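Local coordinates for In2-1 family protein, glutathione transferase lambda3 (PDB 4PQI), which binds glutathione and probably acts as a thiol transferase, as a monomeric plant glutathione transferase of the Lambda class, at residues A4-L15 and W48-Q57. Sequence-based numbering, arbitrary orientation.
Sequences ASALDKSVPEKL and WITRNFKGLQ. With CA (calcium ion), chain E.
Glu13 and Arg51 form an end-on bidentate salt bridge that pins the N-terminal extension to helix 42-54 of the thioredoxin-like domain of this glutathione transferase fold. Arg51 NH2 meets Glu13 OE1 at 2.5 Å and NH1 meets OE2 at 2.9 Å, each on the syn side, with carboxylate and guanidinium planes only 21° apart. OE2 also accepts from Gln57 NE2 (3.0 Å), which arrives from well above the carboxylate plane, so three bonds from two residues hold the carboxylate, two of them on OE2. With an alanine in place of Glu13, Arg51 would probably lose its charge partner here and Gln57 NE2 one of its two acceptors. The Gln57 amide in turn bonds to both N and O of Val11: Val11 N reaches OE1 in the carbonyl plane at 2.8 Å, and NE2 returns a nearly straight bond (173°) to Val11 O. Farther along, Lys9 N bonds to Phe53 O, near the helix end that Gly55 closes in a Schellman motif; Gly55 O also binds a calcium ion, a site shared with Glu59. Asp8, with CG anti to its N (chi1 -170°), brings OD1 to 3.7 Å from Phe53 CD1. OD1 makes an Asx turn with Ser10 N and also accepts from Ser10 OG, while OD2 is held by Ala220 N of helix 219-222. At the far end of the extension, Leu15 CD1 packs against the Trp48 indole edge, 4.0 Å from CH2. Over one face of Phe53 stands Asp8 CA, a CH-pi contact 4.0 Å from the ring centroid.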
# COMPACT_ATOMS: atom_id res chain seq x y z
N ALA A 4 13.86 -8.74 7.30
CA ALA A 4 12.45 -8.68 6.96
C ALA A 4 12.10 -9.79 5.97
O ALA A 4 11.01 -10.37 6.01
CB ALA A 4 12.10 -7.32 6.38
N SER A 5 13.05 -10.10 5.08
CA SER A 5 12.86 -11.15 4.09
C SER A 5 12.77 -12.54 4.72
O SER A 5 11.99 -13.39 4.28
CB SER A 5 13.99 -11.12 3.05
OG SER A 5 13.85 -10.00 2.19
N ALA A 6 13.57 -12.77 5.76
CA ALA A 6 13.53 -14.03 6.50
C ALA A 6 12.17 -14.23 7.19
O ALA A 6 11.68 -15.35 7.31
CB ALA A 6 14.66 -14.09 7.51
N LEU A 7 11.57 -13.12 7.63
CA LEU A 7 10.35 -13.16 8.43
C LEU A 7 9.09 -13.27 7.55
O LEU A 7 8.02 -13.66 8.02
CB LEU A 7 10.28 -11.91 9.32
CG LEU A 7 9.45 -11.93 10.60
CD1 LEU A 7 9.77 -13.15 11.46
CD2 LEU A 7 9.69 -10.64 11.38
N ASP A 8 9.26 -12.95 6.27
CA ASP A 8 8.20 -12.95 5.25
C ASP A 8 7.59 -14.34 5.05
O ASP A 8 8.30 -15.30 4.81
CB ASP A 8 8.82 -12.45 3.94
CG ASP A 8 7.80 -12.16 2.86
OD1 ASP A 8 6.59 -12.43 3.05
OD2 ASP A 8 8.22 -11.66 1.81
N LYS A 9 6.27 -14.45 5.14
CA LYS A 9 5.62 -15.76 5.00
C LYS A 9 4.92 -15.93 3.66
O LYS A 9 4.18 -16.90 3.45
CB LYS A 9 4.65 -16.03 6.16
CG LYS A 9 5.32 -16.56 7.43
CD LYS A 9 5.79 -17.98 7.24
CE LYS A 9 6.51 -18.50 8.48
NZ LYS A 9 7.02 -19.88 8.26
N SER A 10 5.17 -15.01 2.73
CA SER A 10 4.52 -15.03 1.43
C SER A 10 5.08 -16.12 0.54
O SER A 10 6.23 -16.53 0.69
CB SER A 10 4.69 -13.68 0.71
OG SER A 10 6.04 -13.50 0.32
N VAL A 11 4.25 -16.59 -0.39
CA VAL A 11 4.70 -17.50 -1.43
C VAL A 11 4.32 -16.91 -2.80
O VAL A 11 3.42 -16.07 -2.88
CB VAL A 11 4.07 -18.90 -1.25
CG1 VAL A 11 4.61 -19.56 0.02
CG2 VAL A 11 2.55 -18.81 -1.22
N PRO A 12 5.02 -17.33 -3.87
CA PRO A 12 4.63 -16.98 -5.24
C PRO A 12 3.16 -17.30 -5.47
O PRO A 12 2.67 -18.32 -4.99
CB PRO A 12 5.53 -17.88 -6.10
CG PRO A 12 6.74 -18.05 -5.29
CD PRO A 12 6.29 -18.08 -3.84
N GLU A 13 2.46 -16.41 -6.16
CA GLU A 13 1.03 -16.56 -6.32
C GLU A 13 0.60 -16.32 -7.76
O GLU A 13 1.00 -15.34 -8.39
CB GLU A 13 0.33 -15.59 -5.38
CG GLU A 13 -1.18 -15.69 -5.38
CD GLU A 13 -1.80 -14.78 -4.35
OE1 GLU A 13 -3.02 -14.91 -4.09
OE2 GLU A 13 -1.07 -13.92 -3.80
N LYS A 14 -0.21 -17.23 -8.29
CA LYS A 14 -0.85 -17.03 -9.58
C LYS A 14 -1.98 -16.00 -9.44
O LYS A 14 -2.80 -16.08 -8.53
CB LYS A 14 -1.39 -18.36 -10.09
CG LYS A 14 -2.06 -18.29 -11.45
CD LYS A 14 -1.07 -17.90 -12.53
CE LYS A 14 -1.69 -18.08 -13.91
NZ LYS A 14 -3.08 -17.55 -13.95
N LEU A 15 -2.01 -15.02 -10.34
CA LEU A 15 -3.02 -13.95 -10.28
C LEU A 15 -4.13 -14.19 -11.30
O LEU A 15 -3.87 -14.38 -12.48
CB LEU A 15 -2.36 -12.59 -10.53
CG LEU A 15 -1.38 -12.15 -9.44
CD1 LEU A 15 -0.84 -10.75 -9.69
CD2 LEU A 15 -2.05 -12.23 -8.07
N TRP A 48 -2.81 -5.79 0.23
CA TRP A 48 -2.19 -6.89 -0.51
C TRP A 48 -0.83 -7.32 0.09
O TRP A 48 -0.60 -8.50 0.35
CB TRP A 48 -2.04 -6.48 -1.96
CG TRP A 48 -1.67 -7.57 -2.91
CD1 TRP A 48 -1.44 -8.89 -2.62
CD2 TRP A 48 -1.47 -7.43 -4.32
NE1 TRP A 48 -1.12 -9.57 -3.76
CE2 TRP A 48 -1.13 -8.70 -4.82
CE3 TRP A 48 -1.54 -6.35 -5.21
CZ2 TRP A 48 -0.87 -8.92 -6.18
CZ3 TRP A 48 -1.29 -6.57 -6.54
CH2 TRP A 48 -0.95 -7.84 -7.02
N ILE A 49 0.06 -6.35 0.29
CA ILE A 49 1.36 -6.62 0.89
C ILE A 49 1.23 -7.23 2.29
O ILE A 49 1.94 -8.17 2.63
CB ILE A 49 2.19 -5.32 1.01
CG1 ILE A 49 2.33 -4.65 -0.36
CG2 ILE A 49 3.56 -5.60 1.65
CD1 ILE A 49 2.73 -3.16 -0.29
N THR A 50 0.32 -6.67 3.09
CA THR A 50 0.09 -7.16 4.45
C THR A 50 -0.37 -8.62 4.42
O THR A 50 0.14 -9.46 5.17
CB THR A 50 -0.93 -6.28 5.25
OG1 THR A 50 -0.52 -4.91 5.22
CG2 THR A 50 -1.01 -6.73 6.68
N ARG A 51 -1.34 -8.92 3.55
CA ARG A 51 -1.85 -10.28 3.35
C ARG A 51 -0.72 -11.26 3.05
O ARG A 51 -0.64 -12.35 3.64
CB ARG A 51 -2.84 -10.28 2.18
CG ARG A 51 -3.28 -11.65 1.67
CD ARG A 51 -4.14 -11.45 0.43
NE ARG A 51 -4.47 -12.67 -0.31
CZ ARG A 51 -3.80 -13.14 -1.35
NH1 ARG A 51 -2.70 -12.54 -1.80
NH2 ARG A 51 -4.22 -14.24 -1.95
N ASN A 52 0.14 -10.85 2.12
CA ASN A 52 1.26 -11.67 1.67
C ASN A 52 2.26 -11.92 2.80
O ASN A 52 2.58 -13.07 3.11
CB ASN A 52 1.95 -11.00 0.46
CG ASN A 52 1.07 -10.99 -0.80
OD1 ASN A 52 -0.04 -11.54 -0.81
ND2 ASN A 52 1.56 -10.36 -1.86
N PHE A 53 2.74 -10.84 3.42
CA PHE A 53 3.74 -10.95 4.47
C PHE A 53 3.31 -11.86 5.64
O PHE A 53 4.09 -12.70 6.10
CB PHE A 53 4.13 -9.57 4.99
CG PHE A 53 5.37 -9.58 5.82
CD1 PHE A 53 6.62 -9.39 5.23
CD2 PHE A 53 5.30 -9.79 7.19
CE1 PHE A 53 7.78 -9.40 5.99
CE2 PHE A 53 6.46 -9.80 7.96
CZ PHE A 53 7.69 -9.60 7.36
N LYS A 54 2.08 -11.70 6.10
CA LYS A 54 1.60 -12.49 7.23
C LYS A 54 1.31 -13.96 6.86
O LYS A 54 1.09 -14.80 7.74
CB LYS A 54 0.40 -11.82 7.91
CG LYS A 54 0.69 -10.41 8.42
CD LYS A 54 -0.46 -9.84 9.28
CE LYS A 54 -0.71 -10.67 10.53
NZ LYS A 54 0.17 -10.27 11.68
N GLY A 55 1.36 -14.26 5.57
CA GLY A 55 1.15 -15.61 5.07
C GLY A 55 -0.32 -15.93 4.97
O GLY A 55 -0.71 -17.07 5.17
N LEU A 56 -1.13 -14.92 4.67
CA LEU A 56 -2.59 -15.10 4.62
C LEU A 56 -3.16 -15.23 3.20
O LEU A 56 -4.32 -14.92 2.96
CB LEU A 56 -3.28 -13.94 5.34
CG LEU A 56 -2.85 -13.71 6.79
CD1 LEU A 56 -3.40 -12.39 7.35
CD2 LEU A 56 -3.27 -14.88 7.67
N GLN A 57 -2.35 -15.71 2.26
CA GLN A 57 -2.79 -15.78 0.86
C GLN A 57 -3.90 -16.80 0.61
O GLN A 57 -4.84 -16.52 -0.14
CB GLN A 57 -1.60 -16.04 -0.05
CG GLN A 57 -0.60 -14.89 -0.06
CD GLN A 57 0.75 -15.32 -0.60
OE1 GLN A 57 1.58 -15.84 0.15
NE2 GLN A 57 0.98 -15.12 -1.89
CA CA E . -1.86 -19.15 5.45
O HOH W 1 -2.84 -21.44 4.53
O HOH W 2 -1.71 -18.95 3.15
O HOH W 3 0.42 -20.12 5.78
O HOH W 4 -1.71 -18.73 7.91